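Local structure of acyl-CoA synthetase (AMP-forming)/AMP-acid ligase II-like protein (Dyadobacter fermentans, 4GS5) at residues A[263-266]-A[267-271]; A[341-345]-A[346-350]; A[158-162]-A[163-167]; A[237-241]-A[242-246]. The protein probably activates medium-chain fatty acids or related carboxylic acids with ATP, in the manner of AMP-forming acyl-CoA ligases. One frame throughout, in Å; residues are numbered along the deposited sequence.

How the interactions relate
All four contacts are local, each between neighbours along the chain. Interactions 2 and 3 lie at the surface; interactions 1 and 4 are partly buried. Interactions 2 and 3 are both helix starts capped by a side-chain oxygen, from an aspartate in one and an asparagine in the other. Interaction 1 lies in the first turns of helix 262-276, with backbone bonds and an isoleucine pair on its inner side. Interaction 4 is a β-hairpin, held by strand pairing and a tight turn. Interactions 1 and 2 rest on the same strand, 282-289, with nearest atoms about 4 Å apart. Interaction 3 lies farther off, its centre about 36 Å from that of interaction 2.

Interaction 1. Residues A[263-266]-A[267-271]; sequences DQID and QRIAA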
loop_
_atom_site.group_PDB
_atom_site.type_symbol
_atom_site.label_atom_id
_atom_site.label_comp_id
_atom_site.label_asym_id
_atom_site.label_seq_id
_atom_site.Cartn_x
_atom_site.Cartn_y
_atom_site.Cartn_z
ATOM N N ASP A 263 -15.397 -11.911 4.681
ATOM C CA ASP A 263 -16.184 -11.422 3.553
ATOM C C ASP A 263 -16.051 -12.348 2.342
ATOM O O ASP A 263 -16.957 -12.426 1.517
ATOM C CB ASP A 263 -15.876 -9.949 3.209
ATOM C CG ASP A 263 -14.563 -9.765 2.456
ATOM O OD1 ASP A 263 -14.592 -9.224 1.327
ATOM O OD2 ASP A 263 -13.495 -10.127 2.997
ATOM N N GLN A 264 -14.939 -13.070 2.253
ATOM C CA GLN A 264 -14.773 -14.029 1.155
ATOM C C GLN A 264 -15.661 -15.242 1.357
ATOM O O GLN A 264 -16.296 -15.722 0.420
ATOM C CB GLN A 264 -13.316 -14.461 0.997
ATOM C CG GLN A 264 -12.422 -13.362 0.469
ATOM C CD GLN A 264 -10.997 -13.826 0.242
ATOM O OE1 GLN A 264 -10.664 -14.998 0.459
ATOM N NE2 GLN A 264 -10.142 -12.904 -0.199
ATOM N N ILE A 265 -15.697 -15.755 2.576
ATOM C CA ILE A 265 -16.578 -16.886 2.837
ATOM C C ILE A 265 -18.036 -16.438 2.680
ATOM O O ILE A 265 -18.874 -17.193 2.176
ATOM C CB ILE A 265 -16.285 -17.584 4.202
ATOM C CG1 ILE A 265 -17.023 -18.915 4.269
ATOM C CG2 ILE A 265 -16.643 -16.709 5.386
ATOM C CD1 ILE A 265 -16.442 -19.942 3.311
ATOM N N ASP A 266 -18.324 -15.188 3.059
ATOM C CA ASP A 266 -19.669 -14.634 2.900
ATOM C C ASP A 266 -20.097 -14.652 1.429
ATOM O O ASP A 266 -21.235 -15.015 1.118
ATOM C CB ASP A 266 -19.746 -13.203 3.436
ATOM C CG ASP A 266 -20.145 -13.142 4.898
ATOM O OD1 ASP A 266 -20.495 -14.196 5.469
ATOM O OD2 ASP A 266 -20.130 -12.032 5.477
ATOM N N GLN A 267 -19.187 -14.268 0.529
ATOM C CA GLN A 267 -19.500 -14.229 -0.903
ATOM C C GLN A 267 -19.820 -15.627 -1.413
ATOM O O GLN A 267 -20.725 -15.807 -2.217
ATOM C CB GLN A 267 -18.351 -13.629 -1.737
ATOM C CG GLN A 267 -17.958 -12.196 -1.359
ATOM C CD GLN A 267 -16.816 -11.645 -2.217
ATOM O OE1 GLN A 267 -16.250 -12.354 -3.054
ATOM N NE2 GLN A 267 -16.479 -10.371 -2.010
ATOM N N ARG A 268 -19.066 -16.612 -0.942
ATOM C CA ARG A 268 -19.313 -18.013 -1.295
ATOM C C ARG A 268 -20.664 -18.539 -0.805
ATOM O O ARG A 268 -21.363 -19.252 -1.527
ATOM C CB ARG A 268 -18.175 -18.902 -0.787
ATOM C CG ARG A 268 -16.936 -18.790 -1.645
ATOM C CD ARG A 268 -15.714 -19.453 -1.031
ATOM N NE ARG A 268 -14.502 -19.060 -1.750
ATOM C CZ ARG A 268 -14.115 -19.593 -2.903
ATOM N NH1 ARG A 268 -14.841 -20.549 -3.470
ATOM N NH2 ARG A 268 -13.002 -19.168 -3.493
ATOM N N ILE A 269 -21.029 -18.192 0.424
ATOM C CA ILE A 269 -22.343 -18.551 0.940
ATOM C C ILE A 269 -23.475 -17.783 0.240
ATOM O O ILE A 269 -24.567 -18.316 0.042
ATOM C CB ILE A 269 -22.404 -18.322 2.450
ATOM C CG1 ILE A 269 -21.622 -19.434 3.148
ATOM C CG2 ILE A 269 -23.843 -18.290 2.929
ATOM C CD1 ILE A 269 -21.260 -19.123 4.565
ATOM N N ALA A 270 -23.205 -16.537 -0.139
ATOM C CA ALA A 270 -24.198 -15.732 -0.847
ATOM C C ALA A 270 -24.657 -16.414 -2.131
ATOM O O ALA A 270 -25.845 -16.416 -2.442
ATOM C CB ALA A 270 -23.650 -14.340 -1.150
ATOM N N ALA A 271 -23.717 -16.982 -2.884
ATOM C CA ALA A 271 -24.071 -17.701 -4.110
ATOM C C ALA A 271 -25.009 -18.874 -3.801
ATOM O O ALA A 271 -25.872 -19.217 -4.607
ATOM C CB ALA A 271 -22.825 -18.183 -4.846
#
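I265 and I269 form the apolar part of this contact, one turn apart on helix 262-276. CG1 of I265 lies 4.3 Å from CD1 of I269. CG1 of I269 stands beside its own backbone N (chi1 -75°), which brings it within 3.7 Å of I265 O. Both isoleucines are buried. They pack on C284 of strand 282-289, and I269 also meets I316 of helix 306-319.

The backbone bonds are those of an α-helix. The amides of Q267, R268, I269 and A270 reach the carbonyls of D263, Q264, I265 and D266. The bond from I269 N to I265 O (3.0 Å) is nearly along the C=O axis. Q267 N meets D263 O from above the carbonyl plane, 36° out of it.

Among the polar side chains, D263 and Q267 run side by side and point the same way, with carboxylate and amide planes 84° apart. D263 OD1 and Q267 NE2 are 4.0 Å apart, too far for a hydrogen bond. D263 OD2 instead bonds N251. D266 faces the same strand as the isoleucines, its OD1 bonding the backbone N of C284. The CG of Q267 rests 3.1 Å from D263 O.

The chemistry is thus divided. Main-chain bonds hold the turn itself, while the isoleucines and the carboxylates of D263 and D266 tie it to the surrounding fold.

Interaction 2. Residues A[341-345]-A[346-350]; sequences DKIDK and RATFQ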
loop_
_atom_site.group_PDB
_atom_site.type_symbol
_atom_site.label_atom_id
_atom_site.label_comp_id
_atom_site.label_asym_id
_atom_site.label_seq_id
_atom_site.Cartn_x
_atom_site.Cartn_y
_atom_site.Cartn_z
ATOM N N ASP A 341 -27.700 2.465 9.745
ATOM C CA ASP A 341 -28.505 1.344 9.251
ATOM C C ASP A 341 -27.671 0.173 8.732
ATOM O O ASP A 341 -28.086 -0.562 7.829
ATOM C CB ASP A 341 -29.521 1.772 8.192
ATOM C CG ASP A 341 -30.690 0.797 8.093
ATOM O OD1 ASP A 341 -31.011 0.169 9.125
ATOM O OD2 ASP A 341 -31.286 0.657 7.003
ATOM N N LYS A 342 -26.491 0.007 9.311
ATOM C CA LYS A 342 -25.649 -1.123 8.980
ATOM C C LYS A 342 -25.805 -2.183 10.067
ATOM O O LYS A 342 -26.046 -1.859 11.237
ATOM C CB LYS A 342 -24.197 -0.661 8.852
ATOM C CG LYS A 342 -24.043 0.522 7.901
ATOM C CD LYS A 342 -22.624 1.041 7.863
ATOM C CE LYS A 342 -22.521 2.267 6.948
ATOM N NZ LYS A 342 -21.108 2.762 6.872
ATOM N N ILE A 343 -25.699 -3.446 9.680
ATOM C CA ILE A 343 -25.736 -4.526 10.653
ATOM C C ILE A 343 -24.623 -4.312 11.669
ATOM O O ILE A 343 -23.452 -4.226 11.306
ATOM C CB ILE A 343 -25.544 -5.903 9.976
ATOM C CG1 ILE A 343 -26.674 -6.165 8.981
ATOM C CG2 ILE A 343 -25.493 -7.032 11.019
ATOM C CD1 ILE A 343 -26.381 -7.291 8.013
ATOM N N ASP A 344 -24.984 -4.198 12.940
ATOM C CA ASP A 344 -23.981 -4.280 13.985
ATOM C C ASP A 344 -23.786 -5.763 14.257
ATOM O O ASP A 344 -24.553 -6.363 15.016
ATOM C CB ASP A 344 -24.451 -3.575 15.250
ATOM C CG ASP A 344 -23.338 -3.404 16.276
ATOM O OD1 ASP A 344 -22.420 -4.253 16.327
ATOM O OD2 ASP A 344 -23.386 -2.422 17.041
ATOM N N LYS A 345 -22.778 -6.360 13.627
ATOM C CA LYS A 345 -22.568 -7.801 13.740
ATOM C C LYS A 345 -22.179 -8.213 15.149
ATOM O O LYS A 345 -22.738 -9.163 15.699
ATOM C CB LYS A 345 -21.532 -8.277 12.728
ATOM C CG LYS A 345 -21.982 -8.049 11.294
ATOM C CD LYS A 345 -20.923 -8.468 10.296
ATOM C CE LYS A 345 -21.323 -8.043 8.883
ATOM N NZ LYS A 345 -20.236 -8.301 7.910
ATOM N N ARG A 346 -21.230 -7.489 15.730
ATOM C CA ARG A 346 -20.796 -7.729 17.101
ATOM C C ARG A 346 -21.960 -7.674 18.104
ATOM O O ARG A 346 -22.105 -8.565 18.943
ATOM C CB ARG A 346 -19.694 -6.736 17.477
ATOM C CG ARG A 346 -19.204 -6.832 18.908
ATOM C CD ARG A 346 -17.754 -6.385 18.994
ATOM N NE ARG A 346 -16.897 -7.281 18.221
ATOM C CZ ARG A 346 -16.267 -8.337 18.733
ATOM N NH1 ARG A 346 -15.515 -9.111 17.959
ATOM N NH2 ARG A 346 -16.386 -8.616 20.026
ATOM N N ALA A 347 -22.791 -6.641 18.015
ATOM C CA ALA A 347 -23.923 -6.502 18.935
ATOM C C ALA A 347 -24.948 -7.605 18.693
ATOM O O ALA A 347 -25.475 -8.202 19.640
ATOM C CB ALA A 347 -24.575 -5.133 18.795
ATOM N N THR A 348 -25.210 -7.880 17.417
ATOM C CA THR A 348 -26.101 -8.969 17.027
ATOM C C THR A 348 -25.657 -10.284 17.654
ATOM O O THR A 348 -26.486 -11.055 18.149
ATOM C CB THR A 348 -26.177 -9.129 15.487
ATOM O OG1 THR A 348 -26.795 -7.969 14.913
ATOM C CG2 THR A 348 -26.995 -10.356 15.105
ATOM N N PHE A 349 -24.354 -10.546 17.640
ATOM C CA PHE A 349 -23.869 -11.829 18.133
ATOM C C PHE A 349 -24.026 -11.967 19.646
ATOM O O PHE A 349 -24.493 -12.995 20.127
ATOM C CB PHE A 349 -22.427 -12.105 17.696
ATOM C CG PHE A 349 -22.050 -13.548 17.789
ATOM C CD1 PHE A 349 -22.555 -14.462 16.881
ATOM C CD2 PHE A 349 -21.219 -13.998 18.798
ATOM C CE1 PHE A 349 -22.233 -15.794 16.966
ATOM C CE2 PHE A 349 -20.885 -15.342 18.894
ATOM C CZ PHE A 349 -21.393 -16.242 17.978
ATOM N N GLN A 350 -23.645 -10.930 20.388
ATOM C CA GLN A 350 -23.791 -10.918 21.841
ATOM C C GLN A 350 -25.231 -11.177 22.261
ATOM O O GLN A 350 -25.490 -11.871 23.245
ATOM C CB GLN A 350 -23.352 -9.571 22.412
ATOM C CG GLN A 350 -21.851 -9.371 22.525
ATOM C CD GLN A 350 -21.502 -7.985 23.048
ATOM O OE1 GLN A 350 -21.432 -7.018 22.282
ATOM N NE2 GLN A 350 -21.295 -7.879 24.358
HETATM O O HOH W 1 -19.657 -5.164 14.602
#
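D344 O is gripped twice by T348. The backbone N of T348 donates to it at 2.9 Å and its hydroxyl OG1 donates at 2.8 Å. The two donors arrive from opposite faces of the carbonyl plane, the hydroxyl 40° out of it. OG1 stands beside the backbone N of T348 (chi1 -66°), which turns the hydroxyl back toward this carbonyl. OG1 is also hydrogen-bonded to A336 N.

D344 is the N-cap of helix 345-351. Its OD1 accepts from A347 N at 2.9 Å, and the amide meets the carboxylate from above its plane. The carboxylate carbon CG also sits close over the methyl of A347, 3.3 Å from CB. A water accepts from R346 N and makes a weak bond to D344 OD1. The first turn is continued by F349 N to K345 O, at 2.9 Å. The negative cap would probably interact favourably with the helix dipole. With an alanine here the carboxylate would be gone, and the amide of A347 would probably lose its capping acceptor, as would the water its weak partner.

The helix lies against strand 282-289, where K345 and T348 touch F283. F349 meets several strands. Its ring meets W285 of that strand, packs edge-to-face with Y330 of strand 329-332, and touches V297 and V299 of strand 295-301.

Interaction 3. Residues A[158-162]-A[163-167]; sequences APVNH and ALAMQ
H162, V160 and L164 carry most of this contact, which is an asparagine-capped helix start. N161 is the N-cap of helix 162-169, V160 is the residue before it, and H162 opens the first turn.

H162 lies over selenomethionine M166, one turn further on. Its ring takes CG of M166 over one face, a CH-pi contact at 4.2 Å from the ring centroid and 16° off the normal. The carbon sits offset toward the rim. With CG anti to its backbone N (chi1 -167°), the H162 ring comes to lie over the M166 chain, which folds back beneath it. The selenium is oblique to the ring, 4.9 Å from its centroid. The backbone joins the same two residues, M166 N donating to H162 O.

V160 turns back on the first turn and packs against L164. The two side chains cross at about a right angle. CG1 of V160 is only 3.5 Å from CG of L164, tighter than ordinary van der Waals contact. The same methyl lies 3.9 Å from CB of A165, as in a hydrophobic staple, which links the residue before the cap to the fourth residue after it. V160 and L164 also touch P131 of helix 131-139, and L164 adds L138.

N161 closes the helix end in two ways. Its backbone O accepts from A165 N at 2.8 Å. Its side-chain OD1 accepts from L164 N at 3.0 Å, with a C=O...N angle of 168°.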
loop_
_atom_site.group_PDB
_atom_site.type_symbol
_atom_site.label_atom_id
_atom_site.label_comp_id
_atom_site.label_asym_id
_atom_site.label_seq_id
_atom_site.Cartn_x
_atom_site.Cartn_y
_atom_site.Cartn_z
ATOM N N ALA A 158 -1.130 2.054 -5.055
ATOM C CA ALA A 158 -1.712 0.764 -4.660
ATOM C C ALA A 158 -0.907 -0.394 -5.259
ATOM O O ALA A 158 -0.260 -0.217 -6.294
ATOM C CB ALA A 158 -3.207 0.673 -5.069
ATOM N N PRO A 159 -0.910 -1.571 -4.590
ATOM C CA PRO A 159 -0.223 -2.732 -5.172
ATOM C C PRO A 159 -0.677 -2.936 -6.614
ATOM O O PRO A 159 -1.860 -2.796 -6.941
ATOM C CB PRO A 159 -0.665 -3.894 -4.279
ATOM C CG PRO A 159 -0.925 -3.255 -2.948
ATOM C CD PRO A 159 -1.504 -1.888 -3.276
ATOM N N VAL A 160 0.298 -3.213 -7.464
ATOM C CA VAL A 160 0.121 -3.350 -8.900
ATOM C C VAL A 160 -0.928 -4.403 -9.272
ATOM O O VAL A 160 -1.011 -5.457 -8.634
ATOM C CB VAL A 160 1.488 -3.703 -9.499
ATOM C CG1 VAL A 160 1.367 -4.252 -10.909
ATOM C CG2 VAL A 160 2.405 -2.480 -9.436
ATOM N N ASN A 161 -1.743 -4.123 -10.283
ATOM C CA ASN A 161 -2.722 -5.126 -10.714
ATOM C C ASN A 161 -2.082 -6.276 -11.508
ATOM O O ASN A 161 -0.914 -6.196 -11.910
ATOM C CB ASN A 161 -3.920 -4.509 -11.463
ATOM C CG ASN A 161 -3.522 -3.820 -12.771
ATOM O OD1 ASN A 161 -2.738 -4.347 -13.559
ATOM N ND2 ASN A 161 -4.070 -2.627 -12.998
ATOM N N HIS A 162 -2.854 -7.337 -11.720
ATOM C CA HIS A 162 -2.325 -8.571 -12.301
ATOM C C HIS A 162 -1.672 -8.382 -13.673
ATOM O O HIS A 162 -0.559 -8.864 -13.901
ATOM C CB HIS A 162 -3.407 -9.647 -12.368
ATOM C CG HIS A 162 -2.874 -11.018 -12.661
ATOM N ND1 HIS A 162 -3.251 -11.740 -13.775
ATOM C CD2 HIS A 162 -1.995 -11.793 -11.988
ATOM C CE1 HIS A 162 -2.631 -12.906 -13.769
ATOM N NE2 HIS A 162 -1.863 -12.966 -12.697
ATOM N N ALA A 163 -2.350 -7.685 -14.579
ATOM C CA ALA A 163 -1.783 -7.418 -15.907
ATOM C C ALA A 163 -0.472 -6.616 -15.878
ATOM O O ALA A 163 0.458 -6.905 -16.633
ATOM C CB ALA A 163 -2.823 -6.740 -16.817
ATOM N N LEU A 164 -0.374 -5.616 -15.008
ATOM C CA LEU A 164 0.859 -4.857 -14.934
ATOM C C LEU A 164 1.939 -5.710 -14.244
ATOM O O LEU A 164 3.107 -5.677 -14.620
ATOM C CB LEU A 164 0.647 -3.500 -14.231
ATOM C CG LEU A 164 1.912 -2.696 -13.951
ATOM C CD1 LEU A 164 2.618 -2.322 -15.241
ATOM C CD2 LEU A 164 1.654 -1.426 -13.094
ATOM N N ALA A 165 1.541 -6.500 -13.256
ATOM C CA ALA A 165 2.495 -7.392 -12.603
ATOM C C ALA A 165 3.116 -8.383 -13.613
ATOM O O ALA A 165 4.328 -8.622 -13.607
ATOM C CB ALA A 165 1.832 -8.136 -11.452
HETATM N N MSE A 166 2.293 -8.935 -14.492
HETATM C CA MSE A 166 2.792 -9.841 -15.534
HETATM C C MSE A 166 3.775 -9.169 -16.498
HETATM O O MSE A 166 4.768 -9.781 -16.902
HETATM C CB MSE A 166 1.636 -10.473 -16.321
HETATM C CG MSE A 166 0.814 -11.480 -15.526
HETATM SE SE MSE A 166 1.757 -13.149 -15.207
HETATM C CE MSE A 166 1.120 -13.544 -13.408
ATOM N N GLN A 167 3.492 -7.924 -16.876
ATOM C CA GLN A 167 4.401 -7.122 -17.708
ATOM C C GLN A 167 5.739 -6.814 -17.029
ATOM O O GLN A 167 6.800 -6.859 -17.662
ATOM C CB GLN A 167 3.748 -5.791 -18.093
ATOM C CG GLN A 167 2.795 -5.875 -19.280
ATOM C CD GLN A 167 2.141 -4.536 -19.593
ATOM O OE1 GLN A 167 1.357 -4.014 -18.800
ATOM N NE2 GLN A 167 2.464 -3.977 -20.750
#

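Interaction 4. Residues A[237-241]-A[242-246]; sequences EIHGN and AFQWI
E237 and Q244 face each other as an antiparallel hydrogen-bonded pair. E237 N donates to Q244 O in the carbonyl plane, and Q244 N donates to E237 O; both bonds are 2.9 Å. Nearer the turn, H239 N gives A242 O a straight bond of 2.8 Å. A242 N returns a weak bond to H239 O and makes another weak one to G240 O inside the turn. Between the pairs, two CA-H...O contacts add to the backbone joining: F243 CA to E237 O and I238 CA to A242 O.

Apolar contacts lie on both sheet faces. On one, I238 and F243 form the non-hydrogen-bonded pair, with I238 CG1 4.1 Å from F243 CB. The first torsion of F243 (chi1 75°) leads its ring away from the turn strand to meet those of Y202 and F204 and to stand edge-to-face with Y179. On the other face, CG of E237 passes 4.0 Å from CG1 of I246. The carboxylate leads away, to a long and weak ion pair with K259.

Among polar side chains, H239 and Q244 come near each other, with CE1 and OE1 4.0 Å apart and the ring and amide planes 41° apart.

G240 has a positive phi of 57°, which favours glycine. With N241 it forms the two-residue link, close to a type II' turn. The arrangement is a tight β-hairpin of strands 230-238 and 242-248.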
loop_
_atom_site.group_PDB
_atom_site.type_symbol
_atom_site.label_atom_id
_atom_site.label_comp_id
_atom_site.label_asym_id
_atom_site.label_seq_id
_atom_site.Cartn_x
_atom_site.Cartn_y
_atom_site.Cartn_z
ATOM N N GLU A 237 2.091 -11.112 8.652
ATOM C CA GLU A 237 2.929 -12.132 9.245
ATOM C C GLU A 237 4.362 -11.733 8.997
ATOM O O GLU A 237 4.774 -11.578 7.849
ATOM C CB GLU A 237 2.643 -13.493 8.617
ATOM C CG GLU A 237 1.422 -14.175 9.186
ATOM C CD GLU A 237 1.706 -14.876 10.509
ATOM O OE1 GLU A 237 2.881 -14.885 10.950
ATOM O OE2 GLU A 237 0.752 -15.422 11.107
ATOM N N ILE A 238 5.118 -11.540 10.072
ATOM C CA ILE A 238 6.536 -11.216 9.945
ATOM C C ILE A 238 7.385 -12.475 9.695
ATOM O O ILE A 238 7.139 -13.520 10.285
ATOM C CB ILE A 238 7.037 -10.385 11.160
ATOM C CG1 ILE A 238 6.384 -8.991 11.124
ATOM C CG2 ILE A 238 8.557 -10.251 11.157
ATOM C CD1 ILE A 238 6.664 -8.129 12.316
ATOM N N HIS A 239 8.363 -12.365 8.802
ATOM C CA HIS A 239 9.298 -13.460 8.519
ATOM C C HIS A 239 10.716 -12.894 8.474
ATOM O O HIS A 239 11.137 -12.315 7.458
ATOM C CB HIS A 239 8.992 -14.083 7.155
ATOM C CG HIS A 239 7.637 -14.700 7.055
ATOM N ND1 HIS A 239 6.564 -14.060 6.467
ATOM C CD2 HIS A 239 7.176 -15.904 7.458
ATOM C CE1 HIS A 239 5.504 -14.844 6.518
ATOM N NE2 HIS A 239 5.848 -15.967 7.123
ATOM N N GLY A 240 11.451 -13.020 9.566
ATOM C CA GLY A 240 12.745 -12.364 9.638
ATOM C C GLY A 240 12.541 -10.872 9.395
ATOM O O GLY A 240 11.568 -10.290 9.874
ATOM N N ASN A 241 13.428 -10.246 8.627
ATOM C CA ASN A 241 13.335 -8.804 8.397
ATOM C C ASN A 241 12.396 -8.375 7.260
ATOM O O ASN A 241 12.718 -7.473 6.487
ATOM C CB ASN A 241 14.727 -8.224 8.154
ATOM C CG ASN A 241 15.241 -8.528 6.764
ATOM O OD1 ASN A 241 14.901 -9.559 6.170
ATOM N ND2 ASN A 241 16.058 -7.623 6.229
ATOM N N ALA A 242 11.236 -9.014 7.173
ATOM C CA ALA A 242 10.286 -8.771 6.095
ATOM C C ALA A 242 8.901 -9.175 6.567
ATOM O O ALA A 242 8.759 -9.857 7.579
ATOM C CB ALA A 242 10.674 -9.584 4.826
ATOM N N PHE A 243 7.867 -8.768 5.845
ATOM C CA PHE A 243 6.532 -9.193 6.234
ATOM C C PHE A 243 5.657 -9.476 5.048
ATOM O O PHE A 243 5.892 -8.995 3.941
ATOM C CB PHE A 243 5.850 -8.164 7.153
ATOM C CG PHE A 243 5.359 -6.916 6.429
ATOM C CD1 PHE A 243 4.068 -6.841 5.934
ATOM C CD2 PHE A 243 6.193 -5.813 6.282
ATOM C CE1 PHE A 243 3.613 -5.678 5.288
ATOM C CE2 PHE A 243 5.747 -4.644 5.645
ATOM C CZ PHE A 243 4.468 -4.575 5.147
ATOM N N GLN A 244 4.635 -10.279 5.299
ATOM C CA GLN A 244 3.621 -10.528 4.315
ATOM C C GLN A 244 2.339 -9.887 4.815
ATOM O O GLN A 244 1.948 -10.064 5.982
ATOM C CB GLN A 244 3.387 -12.029 4.164
ATOM C CG GLN A 244 2.214 -12.329 3.274
ATOM C CD GLN A 244 1.979 -13.822 3.098
ATOM O OE1 GLN A 244 2.492 -14.648 3.866
ATOM N NE2 GLN A 244 1.192 -14.174 2.089
ATOM N N TRP A 245 1.677 -9.145 3.943
ATOM C CA TRP A 245 0.399 -8.549 4.311
ATOM C C TRP A 245 -0.686 -9.621 4.196
ATOM O O TRP A 245 -0.782 -10.293 3.178
ATOM C CB TRP A 245 0.084 -7.382 3.378
ATOM C CG TRP A 245 -1.224 -6.660 3.667
ATOM C CD1 TRP A 245 -1.406 -5.606 4.521
ATOM C CD2 TRP A 245 -2.515 -6.933 3.092
ATOM N NE1 TRP A 245 -2.721 -5.207 4.507
ATOM C CE2 TRP A 245 -3.423 -6.005 3.646
ATOM C CE3 TRP A 245 -2.985 -7.861 2.158
ATOM C CZ2 TRP A 245 -4.769 -5.981 3.296
ATOM C CZ3 TRP A 245 -4.331 -7.830 1.806
ATOM C CH2 TRP A 245 -5.203 -6.894 2.370
ATOM N N ILE A 246 -1.498 -9.752 5.239
ATOM C CA ILE A 246 -2.537 -10.782 5.313
ATOM C C ILE A 246 -3.924 -10.186 5.085
ATOM O O ILE A 246 -4.738 -10.776 4.381
ATOM C CB ILE A 246 -2.554 -11.451 6.691
ATOM C CG1 ILE A 246 -1.221 -12.163 6.971
ATOM C CG2 ILE A 246 -3.734 -12.412 6.817
ATOM C CD1 ILE A 246 -0.763 -13.069 5.838
#